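Local coordinates for tubulin-like protein CetZ (Methanosaeta thermophila, PDB 3ZID) that binds and hydrolyses GTP as a tubulin/FtsZ-family cytoskeletal GTPase and is probably involved in controlling archaeal cell shape, at residues G228-A239 and E313-R324. Sequence-based numbering, arbitrary orientation.
Sequences GLRMGTLGYYQA and EPRVLSVLSLER
Strands 232-238 and 315-322 run antiparallel, their axes 167° apart and 4.5 Å at closest approach, with paired backbone bonds at Thr233-Leu320, Gly235-Ser318 and Tyr237-Val316. On the face carrying Leu234, Tyr236 and Gln238, Arg315 donates from NH1 to Tyr236 OH at 3.1 Å; the hydroxyl lies in the guanidinium plane, while ring and guanidinium stand 86° apart. With chi1 at -178°, Tyr236 CG stands opposite the backbone N, and this carries the ring along the strand towards Arg315. A phenylalanine here would probably leave Arg315 NH1 without this acceptor, although NE still bonds Gln278 and Phe203 of helix 186-210 offers a cation-pi contact. Nearby, Leu234 CD2 lies beside Val319 CG2 at 3.8 Å. At the strand end, the Gln238 chain bends at chi2, bringing NE2 3.0 Å from Glu313 O, above that carbonyl's plane; NE2 also bonds Ala239 O. On the other face Ser318 OG sits 3.1 Å from Gly235 CA, where a side chain would clash, and bonds Ser253 O. This antiparallel pairing joins strands distant in sequence: 232-238 edges the mixed four-stranded sheet, packed against helix 186-210, as in the second domain of the tubulin/FtsZ fold.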
# COMPACT_ATOMS: atom_id res chain seq x y z
N GLY A 228 13.54 1.52 -11.07
CA GLY A 228 14.22 0.82 -10.00
C GLY A 228 13.60 -0.51 -9.61
O GLY A 228 13.40 -1.37 -10.45
N LEU A 229 13.28 -0.65 -8.32
CA LEU A 229 12.65 -1.87 -7.77
C LEU A 229 11.19 -2.06 -8.14
O LEU A 229 10.62 -3.09 -7.81
CB LEU A 229 12.68 -1.84 -6.24
CG LEU A 229 13.99 -1.80 -5.47
CD1 LEU A 229 13.65 -1.69 -4.00
CD2 LEU A 229 14.82 -3.05 -5.75
N ARG A 230 10.59 -1.03 -8.75
CA ARG A 230 9.16 -1.00 -9.06
C ARG A 230 8.33 -1.00 -7.79
O ARG A 230 7.19 -1.50 -7.75
CB ARG A 230 8.76 -2.13 -10.00
CG ARG A 230 9.37 -2.01 -11.37
CD ARG A 230 9.16 -3.27 -12.16
NE ARG A 230 7.75 -3.57 -12.38
CZ ARG A 230 7.05 -3.13 -13.42
NH1 ARG A 230 7.62 -2.35 -14.33
NH2 ARG A 230 5.78 -3.46 -13.54
N MET A 231 8.92 -0.44 -6.75
CA MET A 231 8.22 -0.20 -5.51
C MET A 231 8.57 1.20 -5.08
O MET A 231 9.67 1.68 -5.35
CB MET A 231 8.71 -1.15 -4.42
CG MET A 231 8.37 -2.60 -4.62
SD MET A 231 9.25 -3.53 -3.36
CE MET A 231 8.46 -5.12 -3.43
N GLY A 232 7.66 1.84 -4.37
CA GLY A 232 7.89 3.19 -3.94
C GLY A 232 6.94 3.56 -2.84
O GLY A 232 6.35 2.69 -2.20
N THR A 233 6.75 4.85 -2.66
CA THR A 233 5.87 5.32 -1.62
C THR A 233 5.43 6.74 -1.94
O THR A 233 5.83 7.29 -2.97
CB THR A 233 6.53 5.23 -0.21
OG1 THR A 233 5.51 5.32 0.80
CG2 THR A 233 7.56 6.34 -0.00
N LEU A 234 4.58 7.30 -1.08
CA LEU A 234 4.14 8.68 -1.22
C LEU A 234 4.62 9.49 -0.01
O LEU A 234 4.48 9.06 1.13
CB LEU A 234 2.61 8.75 -1.29
CG LEU A 234 1.95 8.02 -2.45
CD1 LEU A 234 0.43 8.16 -2.37
CD2 LEU A 234 2.45 8.59 -3.77
N GLY A 235 5.13 10.68 -0.28
CA GLY A 235 5.45 11.62 0.78
C GLY A 235 4.51 12.83 0.75
O GLY A 235 3.85 13.10 -0.25
N TYR A 236 4.43 13.55 1.85
CA TYR A 236 3.42 14.58 1.95
C TYR A 236 3.82 15.57 3.01
O TYR A 236 4.41 15.20 4.02
CB TYR A 236 2.10 13.95 2.35
CG TYR A 236 0.93 14.89 2.46
CD1 TYR A 236 0.63 15.55 3.64
CD2 TYR A 236 0.10 15.07 1.37
CE1 TYR A 236 -0.47 16.38 3.72
CE2 TYR A 236 -0.99 15.88 1.44
CZ TYR A 236 -1.27 16.55 2.61
OH TYR A 236 -2.38 17.35 2.63
N TYR A 237 3.53 16.84 2.76
CA TYR A 237 3.69 17.86 3.77
C TYR A 237 2.78 19.02 3.50
O TYR A 237 2.77 19.55 2.40
CB TYR A 237 5.12 18.35 3.82
CG TYR A 237 5.32 19.43 4.87
CD1 TYR A 237 5.46 19.12 6.21
CD2 TYR A 237 5.34 20.77 4.50
CE1 TYR A 237 5.64 20.12 7.15
CE2 TYR A 237 5.53 21.76 5.43
CZ TYR A 237 5.66 21.44 6.74
OH TYR A 237 5.83 22.44 7.65
N GLN A 238 1.99 19.38 4.50
CA GLN A 238 1.14 20.56 4.45
C GLN A 238 1.81 21.69 5.23
O GLN A 238 2.00 21.57 6.42
CB GLN A 238 -0.19 20.25 5.10
CG GLN A 238 -1.05 21.48 5.30
CD GLN A 238 -1.60 21.98 4.01
OE1 GLN A 238 -2.44 21.32 3.43
NE2 GLN A 238 -1.12 23.12 3.54
N ALA A 239 2.20 22.77 4.55
CA ALA A 239 2.79 23.93 5.21
C ALA A 239 1.77 24.78 5.96
O ALA A 239 0.58 24.73 5.66
CB ALA A 239 3.55 24.80 4.20
N GLU A 313 -2.75 27.25 1.79
CA GLU A 313 -1.35 27.20 2.17
C GLU A 313 -0.74 26.01 1.43
O GLU A 313 -1.39 24.99 1.26
CB GLU A 313 -1.22 27.03 3.68
CG GLU A 313 -2.11 27.98 4.49
CD GLU A 313 -1.82 29.43 4.19
OE1 GLU A 313 -0.64 29.82 4.19
OE2 GLU A 313 -2.78 30.19 3.94
N PRO A 314 0.49 26.17 0.93
CA PRO A 314 1.07 25.14 0.07
C PRO A 314 1.23 23.76 0.71
O PRO A 314 1.46 23.65 1.91
CB PRO A 314 2.44 25.72 -0.30
CG PRO A 314 2.68 26.86 0.70
CD PRO A 314 1.35 27.36 1.06
N ARG A 315 1.05 22.73 -0.10
CA ARG A 315 1.32 21.37 0.31
C ARG A 315 2.07 20.68 -0.83
O ARG A 315 1.99 21.07 -2.01
CB ARG A 315 0.04 20.61 0.67
CG ARG A 315 -0.96 20.46 -0.46
CD ARG A 315 -2.03 19.44 -0.05
NE ARG A 315 -3.00 19.21 -1.12
CZ ARG A 315 -3.98 18.31 -1.06
NH1 ARG A 315 -4.11 17.56 0.02
NH2 ARG A 315 -4.83 18.18 -2.08
N VAL A 316 2.83 19.67 -0.47
CA VAL A 316 3.66 18.97 -1.42
C VAL A 316 3.38 17.49 -1.33
O VAL A 316 3.30 16.92 -0.24
CB VAL A 316 5.16 19.23 -1.16
CG1 VAL A 316 6.02 18.44 -2.16
CG2 VAL A 316 5.48 20.72 -1.27
N LEU A 317 3.23 16.89 -2.50
CA LEU A 317 3.18 15.45 -2.61
C LEU A 317 4.42 14.97 -3.35
O LEU A 317 4.76 15.48 -4.41
CB LEU A 317 1.93 15.01 -3.36
CG LEU A 317 1.84 13.49 -3.59
CD1 LEU A 317 1.33 12.84 -2.35
CD2 LEU A 317 0.92 13.20 -4.75
N SER A 318 5.06 13.97 -2.80
CA SER A 318 6.18 13.34 -3.49
C SER A 318 5.85 11.88 -3.81
O SER A 318 5.32 11.15 -2.98
CB SER A 318 7.45 13.45 -2.64
OG SER A 318 7.25 12.84 -1.37
N VAL A 319 6.12 11.49 -5.04
CA VAL A 319 5.95 10.10 -5.43
C VAL A 319 7.36 9.62 -5.64
O VAL A 319 8.07 10.15 -6.48
CB VAL A 319 5.12 9.93 -6.73
CG1 VAL A 319 4.92 8.43 -7.06
CG2 VAL A 319 3.76 10.68 -6.61
N LEU A 320 7.77 8.65 -4.85
CA LEU A 320 9.13 8.13 -4.88
C LEU A 320 9.15 6.73 -5.45
O LEU A 320 8.24 5.94 -5.22
CB LEU A 320 9.73 8.06 -3.49
CG LEU A 320 9.92 9.37 -2.74
CD1 LEU A 320 10.62 9.07 -1.41
CD2 LEU A 320 10.74 10.32 -3.58
N SER A 321 10.19 6.45 -6.21
CA SER A 321 10.51 5.12 -6.69
C SER A 321 11.81 4.66 -6.03
O SER A 321 12.77 5.43 -6.00
CB SER A 321 10.68 5.18 -8.21
OG SER A 321 11.16 3.97 -8.75
N LEU A 322 11.86 3.43 -5.53
CA LEU A 322 13.04 2.96 -4.79
C LEU A 322 14.04 2.22 -5.67
O LEU A 322 13.64 1.46 -6.55
CB LEU A 322 12.61 2.04 -3.63
CG LEU A 322 11.68 2.75 -2.65
CD1 LEU A 322 11.32 1.84 -1.48
CD2 LEU A 322 12.30 4.09 -2.17
N GLU A 323 15.33 2.47 -5.45
CA GLU A 323 16.40 1.64 -6.00
C GLU A 323 16.74 0.52 -5.03
O GLU A 323 17.05 -0.59 -5.44
CB GLU A 323 17.67 2.47 -6.26
CG GLU A 323 17.53 3.54 -7.33
CD GLU A 323 17.28 2.98 -8.72
OE1 GLU A 323 17.96 2.01 -9.11
OE2 GLU A 323 16.38 3.50 -9.42
N ARG A 324 16.71 0.83 -3.74
CA ARG A 324 17.03 -0.11 -2.67
C ARG A 324 15.96 -0.03 -1.57
O ARG A 324 15.36 1.03 -1.35
CB ARG A 324 18.41 0.23 -2.09
CG ARG A 324 19.47 0.34 -3.17
CD ARG A 324 20.83 0.67 -2.62
NE ARG A 324 21.08 2.10 -2.55
CZ ARG A 324 21.16 2.77 -1.40
NH1 ARG A 324 20.99 2.14 -0.25
NH2 ARG A 324 21.41 4.07 -1.41